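Side-chain contacts in kinase-associated protein B (Bacillus cereus, PDB 1Y71), which is of unknown function but is probably a partner of a kinase and has an SH3-like fold followed by two helices: residues Glu119-Gln122 against Gln123-Lys126; Thr74-Glu78 against Gln79-Lys83. One frame throughout, in Å; residues are numbered along the deposited sequence.

Interaction 1. Residues Glu119-Gln122 against Gln123-Lys126; sequences ETLQ and QLKK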
ATOM      1  N   GLU B 119       0.403  16.229 -23.667  1.00 33.62           N
ATOM      2  CA  GLU B 119      -1.030  16.536 -23.838  1.00 35.00           C
ATOM      3  C   GLU B 119      -1.907  15.425 -23.259  1.00 34.83           C
ATOM      4  O   GLU B 119      -2.844  15.641 -22.469  1.00 35.42           O
ATOM      5  CB  GLU B 119      -1.374  16.611 -25.328  1.00 35.50           C
ATOM      6  CG  GLU B 119      -0.525  17.524 -26.218  1.00 38.74           C
ATOM      7  CD  GLU B 119      -1.246  17.908 -27.532  1.00 38.21           C
ATOM      8  OE1 GLU B 119      -2.470  18.163 -27.472  1.00 42.58           O
ATOM      9  OE2 GLU B 119      -0.598  17.968 -28.618  1.00 42.68           O
ATOM     10  N   THR B 120      -1.605  14.223 -23.715  1.00 34.71           N
ATOM     11  CA  THR B 120      -2.322  13.018 -23.323  1.00 34.74           C
ATOM     12  C   THR B 120      -2.308  12.782 -21.815  1.00 33.49           C
ATOM     13  O   THR B 120      -3.361  12.529 -21.218  1.00 33.37           O
ATOM     14  CB  THR B 120      -1.749  11.827 -24.090  1.00 34.77           C
ATOM     15  OG1 THR B 120      -1.934  12.099 -25.480  1.00 35.21           O
ATOM     16  CG2 THR B 120      -2.468  10.552 -23.747  1.00 35.56           C
ATOM     17  N   LEU B 121      -1.130  12.887 -21.202  1.00 32.13           N
ATOM     18  CA  LEU B 121      -0.997  12.706 -19.751  1.00 31.09           C
ATOM     19  C   LEU B 121      -1.698  13.789 -18.966  1.00 31.86           C
ATOM     20  O   LEU B 121      -2.256  13.516 -17.905  1.00 29.93           O
ATOM     21  CB  LEU B 121       0.472  12.592 -19.326  1.00 30.74           C
ATOM     22  CG  LEU B 121       1.263  11.454 -20.006  1.00 29.30           C
ATOM     23  CD1 LEU B 121       2.753  11.662 -19.932  1.00 27.53           C
ATOM     24  CD2 LEU B 121       0.862  10.096 -19.428  1.00 30.25           C
ATOM     25  N   GLN B 122      -1.676  15.019 -19.483  1.00 33.30           N
ATOM     26  CA  GLN B 122      -2.368  16.126 -18.801  1.00 35.42           C
ATOM     27  C   GLN B 122      -3.874  15.830 -18.678  1.00 35.70           C
ATOM     28  O   GLN B 122      -4.467  16.047 -17.632  1.00 36.66           O
ATOM     29  CB  GLN B 122      -2.117  17.474 -19.494  1.00 35.09           C
ATOM     30  CG  GLN B 122      -0.714  18.046 -19.300  1.00 36.23           C
ATOM     31  CD  GLN B 122      -0.433  19.267 -20.189  1.00 37.39           C
ATOM     32  OE1 GLN B 122      -0.673  19.249 -21.409  1.00 41.67           O
ATOM     33  NE2 GLN B 122       0.078  20.339 -19.575  1.00 40.80           N
ATOM     34  N   GLN B 123      -4.469  15.309 -19.741  1.00 36.61           N
ATOM     35  CA  GLN B 123      -5.874  14.919 -19.712  1.00 37.41           C
ATOM     36  C   GLN B 123      -6.117  13.735 -18.794  1.00 37.54           C
ATOM     37  O   GLN B 123      -7.089  13.740 -18.014  1.00 37.95           O
ATOM     38  CB  GLN B 123      -6.391  14.572 -21.113  1.00 37.62           C
ATOM     39  CG  GLN B 123      -7.915  14.364 -21.177  1.00 38.96           C
ATOM     40  CD  GLN B 123      -8.691  15.530 -20.571  1.00 41.50           C
ATOM     41  OE1 GLN B 123      -8.390  16.690 -20.845  1.00 41.29           O
ATOM     42  NE2 GLN B 123      -9.683  15.222 -19.724  1.00 41.88           N
ATOM     43  N   LEU B 124      -5.274  12.711 -18.918  1.00 36.65           N
ATOM     44  CA  LEU B 124      -5.391  11.518 -18.066  1.00 37.16           C
ATOM     45  C   LEU B 124      -5.424  11.901 -16.585  1.00 36.90           C
ATOM     46  O   LEU B 124      -6.212  11.359 -15.807  1.00 36.55           O
ATOM     47  CB  LEU B 124      -4.254  10.536 -18.332  1.00 36.69           C
ATOM     48  CG  LEU B 124      -4.428   9.467 -19.404  1.00 37.17           C
ATOM     49  CD1 LEU B 124      -3.185   8.644 -19.438  1.00 36.02           C
ATOM     50  CD2 LEU B 124      -5.652   8.588 -19.118  1.00 37.91           C
ATOM     51  N   LYS B 125      -4.576  12.861 -16.225  1.00 37.21           N
ATOM     52  CA  LYS B 125      -4.508  13.405 -14.874  1.00 38.28           C
ATOM     53  C   LYS B 125      -5.882  13.931 -14.418  1.00 37.69           C
ATOM     54  O   LYS B 125      -6.272  13.758 -13.262  1.00 37.35           O
ATOM     55  CB  LYS B 125      -3.456  14.516 -14.815  1.00 37.92           C
ATOM     56  CG  LYS B 125      -3.343  15.187 -13.447  1.00 40.14           C
ATOM     57  CD  LYS B 125      -2.212  16.202 -13.371  1.00 40.46           C
ATOM     58  CE  LYS B 125      -2.249  16.898 -11.995  1.00 44.35           C
ATOM     59  NZ  LYS B 125      -0.905  17.384 -11.543  1.00 46.24           N
ATOM     60  N   LYS B 126      -6.619  14.544 -15.342  1.00 37.73           N
ATOM     61  CA  LYS B 126      -7.949  15.057 -15.025  1.00 37.72           C
ATOM     62  C   LYS B 126      -8.939  13.902 -14.930  1.00 37.09           C
ATOM     63  O   LYS B 126      -9.753  13.852 -14.007  1.00 37.65           O
ATOM     64  CB  LYS B 126      -8.380  16.102 -16.056  1.00 38.36           C
ATOM     65  CG  LYS B 126      -7.434  17.285 -16.112  1.00 40.89           C
ATOM     66  CD  LYS B 126      -7.927  18.357 -17.093  1.00 45.60           C
ATOM     67  CE  LYS B 126      -7.024  19.585 -17.079  1.00 47.05           C
ATOM     68  NZ  LYS B 126      -7.250  20.428 -18.282  1.00 48.47           N
TER
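L121 and L124, three residues apart on one turn of helix, form the apolar side of this contact: CD2 of L121 lies 4.3 Å from CD1 of L124, a light touch, for both leucines pack mainly against parts beyond this turn. CB of L124 also rests 3.6 Å from T120 O. T120 belongs to this packed side, touching Q48 and F62, and its OG1 is hydrogen-bonded to R116 O. Beneath the side chains run regular alpha-helical bonds, Q123 N to E119 O, L124 N to T120 O (3.0 Å, 166° at the hydrogen) and K125 N to L121 O (2.9 Å). K125 is a border residue: CB lies 3.4 Å from Q122 O, and with CG anti to the backbone N (chi1 178°) the extended chain runs away from E119-Q122, touching L99. The exposed side, with Q122, Q123 and K126, is looser. There K126 N reaches Q122 O in a weak bond of 3.5 Å, and CG of K126 comes within 3.6 Å of the same oxygen. Q123 bends at chi2 (52°), and its NE2 is hydrogen-bonded to OD1 of D127, one turn on. Within the fold, L121 packs on L99, Q102 and M103 of helix 91-104, and L124 touches H45 and Q48 in loops, so the leucines join helix 112-127 to both.

Interaction 2. Residues Thr74-Glu78 against Gln79-Lys83; sequences TNIPE and QMVKK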
ATOM      1  N   THR B  74      -4.760  -8.760 -13.391  1.00 27.18           N
ATOM      2  CA  THR B  74      -4.295  -8.881 -14.762  1.00 28.95           C
ATOM      3  C   THR B  74      -3.278 -10.013 -14.824  1.00 28.92           C
ATOM      4  O   THR B  74      -2.519 -10.233 -13.892  1.00 28.39           O
ATOM      5  CB  THR B  74      -3.770  -7.517 -15.354  1.00 30.00           C
ATOM      6  OG1 THR B  74      -2.374  -7.362 -15.127  1.00 34.04           O
ATOM      7  CG2 THR B  74      -4.496  -6.322 -14.740  1.00 29.03           C
ATOM      8  N   ASN B  75      -3.333 -10.762 -15.912  1.00 29.77           N
ATOM      9  CA  ASN B  75      -2.360 -11.794 -16.218  1.00 29.65           C
ATOM     10  C   ASN B  75      -1.026 -11.221 -16.689  1.00 28.50           C
ATOM     11  O   ASN B  75      -0.980 -10.418 -17.621  1.00 27.80           O
ATOM     12  CB  ASN B  75      -2.920 -12.733 -17.276  1.00 30.56           C
ATOM     13  CG  ASN B  75      -2.050 -13.949 -17.475  1.00 35.16           C
ATOM     14  OD1 ASN B  75      -1.603 -14.567 -16.499  1.00 42.38           O
ATOM     15  ND2 ASN B  75      -1.828 -14.329 -18.727  1.00 39.30           N
ATOM     16  N   ILE B  76       0.055 -11.639 -16.029  1.00 28.05           N
ATOM     17  CA  ILE B  76       1.399 -11.130 -16.343  1.00 28.30           C
ATOM     18  C   ILE B  76       2.354 -12.288 -16.530  1.00 28.10           C
ATOM     19  O   ILE B  76       2.450 -13.153 -15.654  1.00 28.18           O
ATOM     20  CB  ILE B  76       1.900 -10.109 -15.245  1.00 27.85           C
ATOM     21  CG1 ILE B  76       0.932  -8.935 -15.147  1.00 28.37           C
ATOM     22  CG2 ILE B  76       3.330  -9.565 -15.540  1.00 27.41           C
ATOM     23  CD1 ILE B  76       1.276  -7.951 -14.075  1.00 27.80           C
ATOM     24  N   PRO B  77       3.110 -12.289 -17.654  1.00 28.84           N
ATOM     25  CA  PRO B  77       4.067 -13.377 -17.889  1.00 28.80           C
ATOM     26  C   PRO B  77       5.076 -13.414 -16.741  1.00 28.79           C
ATOM     27  O   PRO B  77       5.464 -12.354 -16.216  1.00 26.68           O
ATOM     28  CB  PRO B  77       4.752 -12.977 -19.209  1.00 29.59           C
ATOM     29  CG  PRO B  77       3.847 -11.990 -19.850  1.00 28.67           C
ATOM     30  CD  PRO B  77       3.158 -11.273 -18.723  1.00 29.21           C
ATOM     31  N   GLU B  78       5.506 -14.616 -16.380  1.00 28.56           N
ATOM     32  CA  GLU B  78       6.343 -14.834 -15.195  1.00 30.63           C
ATOM     33  C   GLU B  78       7.701 -14.101 -15.212  1.00 29.78           C
ATOM     34  O   GLU B  78       8.244 -13.782 -14.155  1.00 30.06           O
ATOM     35  CB  GLU B  78       6.510 -16.334 -14.901  1.00 29.91           C
ATOM     36  CG  GLU B  78       7.452 -17.051 -15.863  1.00 33.96           C
ATOM     37  CD  GLU B  78       7.326 -18.593 -15.850  1.00 34.55           C
ATOM     38  OE1 GLU B  78       6.513 -19.151 -15.066  1.00 38.36           O
ATOM     39  OE2 GLU B  78       8.054 -19.242 -16.658  1.00 42.40           O
ATOM     40  N   GLN B  79       8.220 -13.815 -16.399  1.00 29.58           N
ATOM     41  CA  GLN B  79       9.522 -13.137 -16.559  1.00 29.89           C
ATOM     42  C   GLN B  79       9.428 -11.679 -16.138  1.00 28.46           C
ATOM     43  O   GLN B  79      10.449 -11.034 -15.849  1.00 27.92           O
ATOM     44  CB  GLN B  79       9.973 -13.124 -18.032  1.00 30.83           C
ATOM     45  CG  GLN B  79       9.513 -14.329 -18.849  1.00 35.15           C
ATOM     46  CD  GLN B  79       8.353 -14.013 -19.773  1.00 39.31           C
ATOM     47  OE1 GLN B  79       8.432 -13.115 -20.614  1.00 41.12           O
ATOM     48  NE2 GLN B  79       7.285 -14.771 -19.644  1.00 41.57           N
HETATM   49  N   MSE B  80       8.199 -11.165 -16.140  1.00 26.86           N
HETATM   50  CA  MSE B  80       7.955  -9.750 -15.897  1.00 25.53           C
HETATM   51  C   MSE B  80       7.486  -9.539 -14.450  1.00 24.57           C
HETATM   52  O   MSE B  80       7.079  -8.432 -14.093  1.00 22.92           O
HETATM   53  CB  MSE B  80       6.911  -9.207 -16.903  1.00 25.27           C
HETATM   54  CG  MSE B  80       7.241  -9.552 -18.370  1.00 27.69           C
HETATM   55 SE   MSE B  80       8.985  -8.813 -18.826  0.90 33.34          SE
HETATM   56  CE  MSE B  80       8.468  -7.020 -19.292  1.00 29.72           C
ATOM     57  N   VAL B  81       7.504 -10.613 -13.657  1.00 23.70           N
ATOM     58  CA  VAL B  81       7.109 -10.562 -12.249  1.00 23.51           C
ATOM     59  C   VAL B  81       8.344 -10.723 -11.334  1.00 24.45           C
ATOM     60  O   VAL B  81       9.186 -11.616 -11.551  1.00 24.44           O
ATOM     61  CB  VAL B  81       6.001 -11.622 -11.896  1.00 22.94           C
ATOM     62  CG1 VAL B  81       5.593 -11.529 -10.401  1.00 21.15           C
ATOM     63  CG2 VAL B  81       4.757 -11.428 -12.761  1.00 24.08           C
ATOM     64  N   LYS B  82       8.459  -9.873 -10.321  1.00 24.25           N
ATOM     65  CA  LYS B  82       9.596  -9.951  -9.382  1.00 24.95           C
ATOM     66  C   LYS B  82       9.117  -9.790  -7.933  1.00 25.01           C
ATOM     67  O   LYS B  82       8.212  -8.994  -7.690  1.00 23.12           O
ATOM     68  CB  LYS B  82      10.595  -8.840  -9.702  1.00 26.03           C
ATOM     69  CG  LYS B  82      11.989  -9.169  -9.241  1.00 31.29           C
ATOM     70  CD  LYS B  82      12.692  -7.980  -8.604  1.00 38.85           C
ATOM     71  CE  LYS B  82      13.684  -7.357  -9.571  1.00 40.87           C
ATOM     72  NZ  LYS B  82      14.469  -8.422 -10.274  1.00 44.63           N
ATOM     73  N   LYS B  83       9.697 -10.552  -6.984  1.00 25.30           N
ATOM     74  CA  LYS B  83       9.403 -10.384  -5.543  1.00 25.51           C
ATOM     75  C   LYS B  83       9.622  -8.931  -5.118  1.00 23.91           C
ATOM     76  O   LYS B  83      10.630  -8.320  -5.485  1.00 21.43           O
ATOM     77  CB  LYS B  83      10.338 -11.285  -4.709  1.00 26.39           C
ATOM     78  CG  LYS B  83       9.890 -11.441  -3.249  1.00 28.17           C
ATOM     79  CD  LYS B  83      10.649 -12.575  -2.528  1.00 30.36           C
ATOM     80  CE  LYS B  83      10.196 -12.666  -1.067  1.00 37.18           C
ATOM     81  NZ  LYS B  83       8.697 -12.755  -0.843  1.00 38.79           N
TER
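P77 O accepts M80 N at 3.0 Å and E78 O accepts V81 N at 3.3 Å, two successive i to i+3 bonds that wind the chain into a short 3-10 turn between strands 73-77 and 81-83, consistent with the 3-10 link before the last strand of SH3 folds. Inside the bend, CG2 of I76 meets CG2 of V81 at 3.6 Å, the two side chains crossing at about a right angle. I76 carries this methyl anti to its own backbone N (chi1 -59°, which places CG1 beside that nitrogen), and it also lies 3.8 Å from CB of selenomethionine M80. V81 CG2 touches P77 O as well, 3.6 Å away, so one methyl touches both the isoleucine methyl and the turn carbonyl. On the outer, exposed side the Q79 side chain appears to lie near P77 CB, but the position of its amide is doubtful. E78 leads its carboxylate away from the turn. The contact thus combines directional backbone bonds with apolar contacts of I76 with V81 and M80; no salt bridge joins its two halves, which implies that the turn is held by main-chain bonding and apolar packing rather than by charge.

In the fold
Interactions 1 and 2 belong to different parts of the chain and lie on opposite sides of its centre, with their centres 27 Å apart and their nearest atoms about 16 Å apart, so neither touches the other. Interaction 2 comes first in sequence and connects the two outermost strands of the five-stranded antiparallel sheet, 73-77 beside 34-42 and 81-83 beside 13-18, as the 3-10 turn does in SH3-like barrels. After it the chain leaves for the helical pair, where interaction 1 falls near the end of helix 112-127. One is thus a turn between edge strands, and the other includes the side of helix 112-127 that packs on helix 91-104. No ligand or active site is known here to which either could be referred.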